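Local atomic coordinates of iodotyrosine deiodinase (Thermotoga neapolitana, PDB entry 6TYK), a protein that catalyses the reductive removal of iodide, bromide or chloride from halotyrosines such as 3-iodo-L-tyrosine, using bound FMN as its cofactor. Residues Ala37-Met41 against Asn42-Trp46; Gln59-Arg62 against Val63-Ser67. All coordinates share one frame; numbering follows the deposited sequence.

Interaction 1: Ala37-Met41 against Asn42-Trp46. With FMN (flavin mononucleotide), chain J; IYR (3-iodo-tyrosine), chain K.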
ATOM      1  N   ALA A  37       4.625  -3.892  -8.696  1.00 10.73           N
ATOM      2  CA  ALA A  37       4.239  -2.601  -8.145  1.00 11.12           C
ATOM      3  C   ALA A  37       5.325  -1.560  -8.292  1.00 10.45           C
ATOM      4  O   ALA A  37       6.508  -1.887  -8.390  1.00  9.91           O
ATOM      5  CB  ALA A  37       3.872  -2.744  -6.682  1.00 10.85           C
ATOM      6  N   PRO A  38       4.923  -0.289  -8.295  1.00  9.99           N
ATOM      7  CA  PRO A  38       5.903   0.792  -8.234  1.00 10.65           C
ATOM      8  C   PRO A  38       6.547   0.865  -6.856  1.00 10.20           C
ATOM      9  O   PRO A  38       6.045   0.297  -5.888  1.00 10.65           O
ATOM     10  CB  PRO A  38       5.058   2.037  -8.506  1.00 10.03           C
ATOM     11  CG  PRO A  38       3.695   1.675  -7.981  1.00 10.57           C
ATOM     12  CD  PRO A  38       3.540   0.214  -8.334  1.00 10.36           C
ATOM     13  N   SER A  39       7.675   1.558  -6.777  1.00  9.78           N
ATOM     14  CA  SER A  39       8.332   1.790  -5.503  1.00 10.41           C
ATOM     15  C   SER A  39       9.249   2.985  -5.627  1.00 10.49           C
ATOM     16  O   SER A  39       9.673   3.348  -6.735  1.00 10.78           O
ATOM     17  CB  SER A  39       9.119   0.558  -5.046  1.00 11.11           C
ATOM     18  OG  SER A  39      10.105   0.182  -6.001  1.00 11.20           O
ATOM     19  N   GLY A  40       9.588   3.579  -4.489  1.00 11.04           N
ATOM     20  CA  GLY A  40      10.493   4.713  -4.475  1.00 10.95           C
ATOM     21  C   GLY A  40      11.797   4.322  -5.139  1.00 11.88           C
ATOM     22  O   GLY A  40      12.406   3.311  -4.784  1.00 11.95           O
ATOM     23  N   MET A  41      12.220   5.136  -6.097  1.00 12.46           N
ATOM     24  CA  MET A  41      13.430   4.888  -6.867  1.00 13.96           C
ATOM     25  C   MET A  41      13.512   3.483  -7.466  1.00 11.34           C
ATOM     26  O   MET A  41      14.600   2.982  -7.759  1.00 11.13           O
ATOM     27  CB  MET A  41      14.657   5.232  -6.035  1.00 21.42           C
ATOM     28  CG  MET A  41      14.715   6.720  -5.701  1.00 32.57           C
ATOM     29  SD  MET A  41      16.395   7.359  -5.687  1.00 39.36           S
ATOM     30  CE  MET A  41      16.133   9.089  -5.300  1.00 40.27           C
ATOM     31  N   ASN A  42      12.350   2.881  -7.703  1.00 10.21           N
ATOM     32  CA  ASN A  42      12.280   1.513  -8.218  1.00 10.52           C
ATOM     33  C   ASN A  42      13.161   0.551  -7.422  1.00 11.52           C
ATOM     34  O   ASN A  42      13.707  -0.400  -7.972  1.00 11.96           O
ATOM     35  CB  ASN A  42      12.606   1.439  -9.719  1.00 11.58           C
ATOM     36  CG  ASN A  42      12.198   0.112 -10.334  1.00 10.59           C
ATOM     37  OD1 ASN A  42      11.194  -0.473  -9.946  1.00 12.12           O
ATOM     38  ND2 ASN A  42      12.974  -0.368 -11.298  1.00 11.71           N
ATOM     39  N   ALA A  43      13.294   0.808  -6.127  1.00 10.66           N
ATOM     40  CA  ALA A  43      14.147  -0.013  -5.276  1.00 11.58           C
ATOM     41  C   ALA A  43      13.598  -1.425  -5.072  1.00 11.64           C
ATOM     42  O   ALA A  43      14.344  -2.326  -4.705  1.00 13.26           O
ATOM     43  CB  ALA A  43      14.347   0.661  -3.937  1.00 12.36           C
ATOM     44  N   GLN A  44      12.290  -1.603  -5.274  1.00 11.06           N
ATOM     45  CA  GLN A  44      11.649  -2.889  -5.011  1.00 11.61           C
ATOM     46  C   GLN A  44      12.022  -3.359  -3.617  1.00 10.94           C
ATOM     47  O   GLN A  44      12.602  -4.429  -3.438  1.00 12.48           O
ATOM     48  CB  GLN A  44      12.045  -3.916  -6.072  1.00 12.34           C
ATOM     49  CG  GLN A  44      11.648  -3.464  -7.469  1.00 12.95           C
ATOM     50  CD  GLN A  44      12.463  -4.109  -8.563  1.00 21.18           C
ATOM     51  OE1 GLN A  44      12.477  -5.313  -8.692  1.00 26.03           O
ATOM     52  NE2 GLN A  44      13.122  -3.291  -9.381  1.00 24.17           N
ATOM     53  N   PRO A  45      11.687  -2.546  -2.609  1.00  9.67           N
ATOM     54  CA  PRO A  45      12.197  -2.721  -1.246  1.00 10.38           C
ATOM     55  C   PRO A  45      11.473  -3.786  -0.428  1.00 11.64           C
ATOM     56  O   PRO A  45      11.680  -3.834   0.770  1.00 15.09           O
ATOM     57  CB  PRO A  45      11.956  -1.347  -0.628  1.00 11.41           C
ATOM     58  CG  PRO A  45      10.695  -0.887  -1.280  1.00 11.13           C
ATOM     59  CD  PRO A  45      10.833  -1.353  -2.723  1.00 10.80           C
ATOM     60  N   TRP A  46      10.662  -4.620  -1.059  1.00 10.92           N
ATOM     61  CA  TRP A  46      10.007  -5.721  -0.361  1.00 10.54           C
ATOM     62  C   TRP A  46      10.875  -6.964  -0.360  1.00 10.83           C
ATOM     63  O   TRP A  46      11.594  -7.240  -1.323  1.00 11.65           O
ATOM     64  CB  TRP A  46       8.666  -6.038  -1.027  1.00 10.50           C
ATOM     65  CG  TRP A  46       8.701  -5.921  -2.524  1.00  9.58           C
ATOM     66  CD1 TRP A  46       9.152  -6.851  -3.414  1.00 10.91           C
ATOM     67  CD2 TRP A  46       8.279  -4.791  -3.298  1.00  9.58           C
ATOM     68  NE1 TRP A  46       9.039  -6.367  -4.703  1.00 10.88           N
ATOM     69  CE2 TRP A  46       8.497  -5.106  -4.655  1.00  9.91           C
ATOM     70  CE3 TRP A  46       7.719  -3.549  -2.974  1.00  9.86           C
ATOM     71  CZ2 TRP A  46       8.171  -4.227  -5.688  1.00 10.74           C
ATOM     72  CZ3 TRP A  46       7.412  -2.668  -4.001  1.00 10.66           C
ATOM     73  CH2 TRP A  46       7.632  -3.012  -5.341  1.00 11.20           C
TER
HETATM   74  N1  FMN J 301       8.262   9.411  -9.023  1.00 10.54           N
HETATM   75  C2  FMN J 301       8.664  10.707  -9.184  1.00 12.22           C
HETATM   76  O2  FMN J 301       8.908  11.111 -10.321  1.00 14.46           O
HETATM   77  N3  FMN J 301       8.787  11.540  -8.096  1.00 12.48           N
HETATM   78  C4  FMN J 301       8.505  11.079  -6.832  1.00 12.22           C
HETATM   79  O4  FMN J 301       8.611  11.833  -5.856  1.00 12.46           O
HETATM   80  C4A FMN J 301       8.092   9.762  -6.671  1.00 10.04           C
HETATM   81  N5  FMN J 301       7.819   9.283  -5.409  1.00 11.73           N
HETATM   82  C5A FMN J 301       7.382   7.983  -5.254  1.00 10.19           C
HETATM   83  C6  FMN J 301       7.067   7.522  -3.988  1.00 10.71           C
HETATM   84  C7  FMN J 301       6.619   6.225  -3.792  1.00 10.85           C
HETATM   85  C7M FMN J 301       6.278   5.779  -2.394  1.00 11.90           C
HETATM   86  C8  FMN J 301       6.486   5.386  -4.886  1.00 10.52           C
HETATM   87  C8M FMN J 301       6.006   3.984  -4.721  1.00 12.02           C
HETATM   88  C9  FMN J 301       6.811   5.841  -6.160  1.00 10.36           C
HETATM   89  C9A FMN J 301       7.248   7.145  -6.356  1.00  9.86           C
HETATM   90  N10 FMN J 301       7.587   7.609  -7.617  1.00 10.60           N
HETATM   91  C10 FMN J 301       7.975   8.922  -7.775  1.00 10.23           C
HETATM   92  C1' FMN J 301       7.468   6.715  -8.814  1.00  9.81           C
HETATM   93  C2' FMN J 301       8.694   5.766  -8.864  1.00 10.17           C
HETATM   94  O2' FMN J 301       9.882   6.427  -9.292  1.00 10.77           O
HETATM   95  C3' FMN J 301       8.368   4.597  -9.795  1.00 10.60           C
HETATM   96  O3' FMN J 301       7.343   3.849  -9.169  1.00 10.97           O
HETATM   97  C4' FMN J 301       9.554   3.696 -10.117  1.00 10.27           C
HETATM   98  O4' FMN J 301      10.533   4.421 -10.826  1.00 11.68           O
HETATM   99  C5' FMN J 301       9.143   2.492 -10.958  1.00 11.16           C
HETATM  100  O5' FMN J 301       8.441   2.936 -12.103  1.00 10.63           O
HETATM  101  P   FMN J 301       7.882   1.869 -13.160  1.00 11.34           P
HETATM  102  O1P FMN J 301       9.015   0.942 -13.551  1.00 11.08           O
HETATM  103  O2P FMN J 301       7.407   2.682 -14.348  1.00 11.11           O
HETATM  104  O3P FMN J 301       6.675   1.162 -12.586  1.00 12.07           O
HETATM  105  N   IYR K 302      10.640  13.822  -5.557  1.00 14.11           N
HETATM  106  CA  IYR K 302      11.788  13.905  -6.427  1.00 13.87           C
HETATM  107  CB  IYR K 302      12.799  12.747  -6.347  1.00 14.79           C
HETATM  108  CC  IYR K 302      12.264  11.372  -6.559  1.00 12.81           C
HETATM  109  CD  IYR K 302      12.039  10.559  -5.459  1.00 13.48           C
HETATM  110  CE  IYR K 302      11.568   9.248  -5.593  1.00 12.53           C
HETATM  111  IE  IYR K 302      11.244   8.175  -3.911  1.00 21.56           I
HETATM  112  CF  IYR K 302      11.330   8.738  -6.875  1.00 12.42           C
HETATM  113  OF  IYR K 302      10.875   7.458  -7.108  1.00 12.57           O
HETATM  114  CG  IYR K 302      11.561   9.545  -8.007  1.00 12.19           C
HETATM  115  CH  IYR K 302      12.014  10.847  -7.835  1.00 11.56           C
HETATM  116  C   IYR K 302      11.421  14.044  -7.891  1.00 14.73           C
HETATM  117  O   IYR K 302      12.175  14.304  -8.829  1.00 16.18           O
HETATM  118  OXT IYR K 302      10.107  13.869  -8.159  1.00 13.61           O
HETATM  119  O   HOH W   1       9.215  -1.103  -8.139  1.00 12.75           O
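A chi1 of 59° places OG of Ser39 between its own backbone N and carbonyl carbon, which turns the hydroxyl inward to accept the N-H of Gln44 (Gln44 N to Ser39 OG 2.9 Å). In return the hydroxyl donates to a water held 2.6 Å from Ser39 OG, and that water donates onward to Ala37 O and Asn42 OD1. Asn42 can supply this oxygen because CG lies anti to the backbone N (chi1 -165°); its ND2 is bound by the carbonyl of Pro175 of the second subunit. Between these side chains the backbone makes two overlapping beta turns, Asn42 N to Ser39 O at 2.9 Å and Ala43 N to Gly40 O at 3.0 Å; Met41 and Asn42 take left-handed backbone conformations. In this nitroreductase-family protein the loop joins helix 24-35 to strand 46-51 and forms one wall of the FMN and halotyrosine pocket at the dimer interface. The turn points the N-H of Met41 at the phenolic oxygen of 3-iodo-tyrosine, Met41 N to OF 2.9 Å and nearly straight at 165°. Gly40 CA packs 3.6 Å from the iodine IE, where a beta carbon would be crowded. Ser39 also makes weak hydrogen bonds to FMN O3' through its backbone N and O. Behind the turn, Ser39 CB presses on Pro45 CD at a tight 3.5 Å, and Pro45 CD in turn lies over the rim of one face of the Trp46 ring, beside Gln44 CA. The ring edge meets Ala37 O, 3.4 Å from Trp46 CH2, while Trp46 NE1 bonds to Asn35 OD1.

Interaction 2: Gln59-Arg62 against Val63-Ser67; sequences QIRR and VCERS
Arg61 and Glu65 pair one helical turn apart in a local i to i+4 contact midway along helix 54-74, on the side that looks towards helix 94-97. Their side chains run alongside each other and point the same way. Arg61 CG is anti to the backbone N (chi1 178°), and the chain then bends at chi3 (52°), bringing NH1 back towards the carboxylate. The salt bridge is long, Arg61 NH1 to Glu65 OE1 3.7 Å, and the guanidinium and carboxylate planes stand 68° apart, with the carboxylate at the guanidinium edge. Most of the touching is between methylenes and oxygens: Glu65 OE2 lies 3.6 Å from Arg61 CG, and Glu65 CG rests 3.3 Å from Arg61 O, the carbonyl one turn back. The firmer partner of Glu65 OE2 is the backbone N of Lys92, a substrate-binding residue. With Glu65 replaced by alanine, the Lys92 N-H is likely to lose its carboxylate mate and the Arg61 guanidinium to turn more freely. On the buried side Ile60 CG2 meets Cys64 SG at 4.1 Å; Cys64 also packs on Leu95, Tyr138 and Val146. Around the helix from there, Val63 CG2 sits 3.3 Å from Gln59 O, and its side chain reaches Glu145 and Leu149 of helix 143-149. Backbone bonds carry the turn, from Val63 N to Gln59 O at 3.0 Å through Cys64 and Glu65 to Arg66 N, which meets Arg62 O, also at 3.0 Å. The i to i+4 bonds, with Ile60 and Cys64 buried on one side and charged Arg61 and Glu65 on another, are characteristic of an amphipathic alpha-helix.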
ATOM      1  N   GLN A  59       6.320 -21.095  17.446  1.00 14.72           N
ATOM      2  CA  GLN A  59       7.088 -20.083  18.163  1.00 16.11           C
ATOM      3  C   GLN A  59       6.560 -18.692  17.848  1.00 13.78           C
ATOM      4  O   GLN A  59       6.378 -17.867  18.745  1.00 14.48           O
ATOM      5  CB  GLN A  59       8.572 -20.176  17.815  1.00 18.06           C
ATOM      6  CG  GLN A  59       9.248 -21.453  18.279  1.00 19.82           C
ATOM      7  CD  GLN A  59      10.662 -21.574  17.748  1.00 23.33           C
ATOM      8  OE1 GLN A  59      10.912 -21.378  16.560  1.00 26.53           O
ATOM      9  NE2 GLN A  59      11.598 -21.892  18.631  1.00 27.93           N
ATOM     10  N   ILE A  60       6.297 -18.438  16.570  1.00 13.26           N
ATOM     11  CA  ILE A  60       5.768 -17.149  16.156  1.00 12.83           C
ATOM     12  C   ILE A  60       4.405 -16.924  16.793  1.00 12.10           C
ATOM     13  O   ILE A  60       4.140 -15.857  17.339  1.00 13.04           O
ATOM     14  CB  ILE A  60       5.686 -17.045  14.624  1.00 13.34           C
ATOM     15  CG1 ILE A  60       7.105 -16.971  14.047  1.00 14.75           C
ATOM     16  CG2 ILE A  60       4.882 -15.816  14.204  1.00 13.94           C
ATOM     17  CD1 ILE A  60       7.171 -17.050  12.541  1.00 15.80           C
ATOM     18  N   ARG A  61       3.557 -17.943  16.757  1.00 13.40           N
ATOM     19  CA  ARG A  61       2.232 -17.834  17.350  1.00 12.91           C
ATOM     20  C   ARG A  61       2.316 -17.495  18.820  1.00 13.22           C
ATOM     21  O   ARG A  61       1.634 -16.594  19.287  1.00 14.20           O
ATOM     22  CB  ARG A  61       1.446 -19.130  17.191  1.00 13.96           C
ATOM     23  CG  ARG A  61       0.068 -19.072  17.837  1.00 15.69           C
ATOM     24  CD  ARG A  61      -0.781 -20.247  17.403  1.00 19.31           C
ATOM     25  NE  ARG A  61      -0.090 -21.514  17.614  1.00 23.62           N
ATOM     26  CZ  ARG A  61       0.022 -22.112  18.791  1.00 27.03           C
ATOM     27  NH1 ARG A  61      -0.512 -21.551  19.870  1.00 29.15           N
ATOM     28  NH2 ARG A  61       0.666 -23.266  18.886  1.00 28.39           N
ATOM     29  N   ARG A  62       3.133 -18.232  19.566  1.00 12.06           N
ATOM     30  CA  ARG A  62       3.185 -18.017  21.004  1.00 13.80           C
ATOM     31  C   ARG A  62       3.762 -16.656  21.383  1.00 12.24           C
ATOM     32  O   ARG A  62       3.275 -16.017  22.318  1.00 13.52           O
ATOM     33  CB  ARG A  62       3.911 -19.169  21.700  1.00 14.01           C
ATOM     34  CG  ARG A  62       3.122 -20.468  21.608  1.00 14.72           C
ATOM     35  CD  ARG A  62       3.757 -21.588  22.407  1.00 15.47           C
ATOM     36  NE  ARG A  62       5.008 -22.001  21.794  1.00 17.84           N
ATOM     37  CZ  ARG A  62       5.122 -22.951  20.868  1.00 18.10           C
ATOM     38  NH1 ARG A  62       4.057 -23.632  20.456  1.00 18.14           N
ATOM     39  NH2 ARG A  62       6.311 -23.226  20.360  1.00 18.30           N
ATOM     40  N   VAL A  63       4.781 -16.206  20.653  1.00 13.67           N
ATOM     41  CA  VAL A  63       5.345 -14.884  20.905  1.00 15.08           C
ATOM     42  C   VAL A  63       4.302 -13.801  20.608  1.00 15.27           C
ATOM     43  O   VAL A  63       4.130 -12.846  21.374  1.00 17.80           O
ATOM     44  CB  VAL A  63       6.631 -14.663  20.097  1.00 18.07           C
ATOM     45  CG1 VAL A  63       7.020 -13.201  20.098  1.00 23.91           C
ATOM     46  CG2 VAL A  63       7.739 -15.525  20.673  1.00 19.52           C
ATOM     47  N   CYS A  64       3.587 -13.963  19.501  1.00 14.70           N
ATOM     48  CA  CYS A  64       2.541 -13.014  19.159  1.00 15.42           C
ATOM     49  C   CYS A  64       1.414 -13.037  20.178  1.00 14.98           C
ATOM     50  O   CYS A  64       0.948 -11.990  20.600  1.00 15.96           O
ATOM     51  CB  CYS A  64       2.011 -13.273  17.746  1.00 14.05           C
ATOM     52  SG  CYS A  64       3.210 -12.814  16.492  1.00 15.76           S
ATOM     53  N   GLU A  65       0.990 -14.227  20.581  1.00 14.48           N
ATOM     54  CA  GLU A  65      -0.108 -14.348  21.543  1.00 14.89           C
ATOM     55  C   GLU A  65       0.231 -13.706  22.880  1.00 14.99           C
ATOM     56  O   GLU A  65      -0.618 -13.053  23.495  1.00 15.99           O
ATOM     57  CB  GLU A  65      -0.501 -15.812  21.742  1.00 16.54           C
ATOM     58  CG  GLU A  65      -1.374 -16.327  20.620  1.00 17.51           C
ATOM     59  CD  GLU A  65      -1.793 -17.761  20.806  1.00 19.61           C
ATOM     60  OE1 GLU A  65      -1.265 -18.426  21.722  1.00 21.74           O
ATOM     61  OE2 GLU A  65      -2.648 -18.230  20.024  1.00 20.04           O
ATOM     62  N   ARG A  66       1.470 -13.884  23.326  1.00 17.00           N
ATOM     63  CA  ARG A  66       1.900 -13.279  24.584  1.00 19.89           C
ATOM     64  C   ARG A  66       1.790 -11.759  24.491  1.00 18.55           C
ATOM     65  O   ARG A  66       1.268 -11.090  25.391  1.00 18.35           O
ATOM     66  CB  ARG A  66       3.338 -13.687  24.906  1.00 24.37           C
ATOM     67  CG  ARG A  66       3.959 -12.913  26.056  1.00 29.99           C
ATOM     68  CD  ARG A  66       3.241 -13.179  27.367  1.00 33.92           C
ATOM     69  NE  ARG A  66       2.137 -12.252  27.607  1.00 37.02           N
ATOM     70  CZ  ARG A  66       1.416 -12.219  28.724  1.00 39.10           C
ATOM     71  NH1 ARG A  66       1.678 -13.062  29.717  1.00 40.06           N
ATOM     72  NH2 ARG A  66       0.429 -11.339  28.851  1.00 39.78           N
ATOM     73  N   SER A  67       2.283 -11.226  23.381  1.00 18.35           N
ATOM     74  CA  SER A  67       2.252  -9.797  23.130  1.00 19.37           C
ATOM     75  C   SER A  67       0.807  -9.303  23.049  1.00 17.41           C
ATOM     76  O   SER A  67       0.467  -8.261  23.613  1.00 18.22           O
ATOM     77  CB  SER A  67       3.004  -9.487  21.829  1.00 23.53           C
ATOM     78  OG  SER A  67       3.031  -8.103  21.537  1.00 28.95           O
TER

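Interactions 1 and 2 lie on opposite sides of the chain's centre, with centres 31 Å apart and nearest atoms about 17 Å apart, so they do not touch. They relate to the ligands in different ways. The 37-41/42-46 loop touches FMN and 3-iodo-tyrosine directly, whereas the 59-62/63-67 helix stands behind a pocket, with the side chain of Cys64 about 8 Å from a bound 3-iodo-tyrosine and about 9 Å from an FMN. The homodimer brings the two kinds of element together: the substrate that meets Met41 of interaction 1 is also hydrogen-bonded by Glu68, Tyr72 and Lys92 of the second subunit, whose helix 54-74 repeats interaction 2.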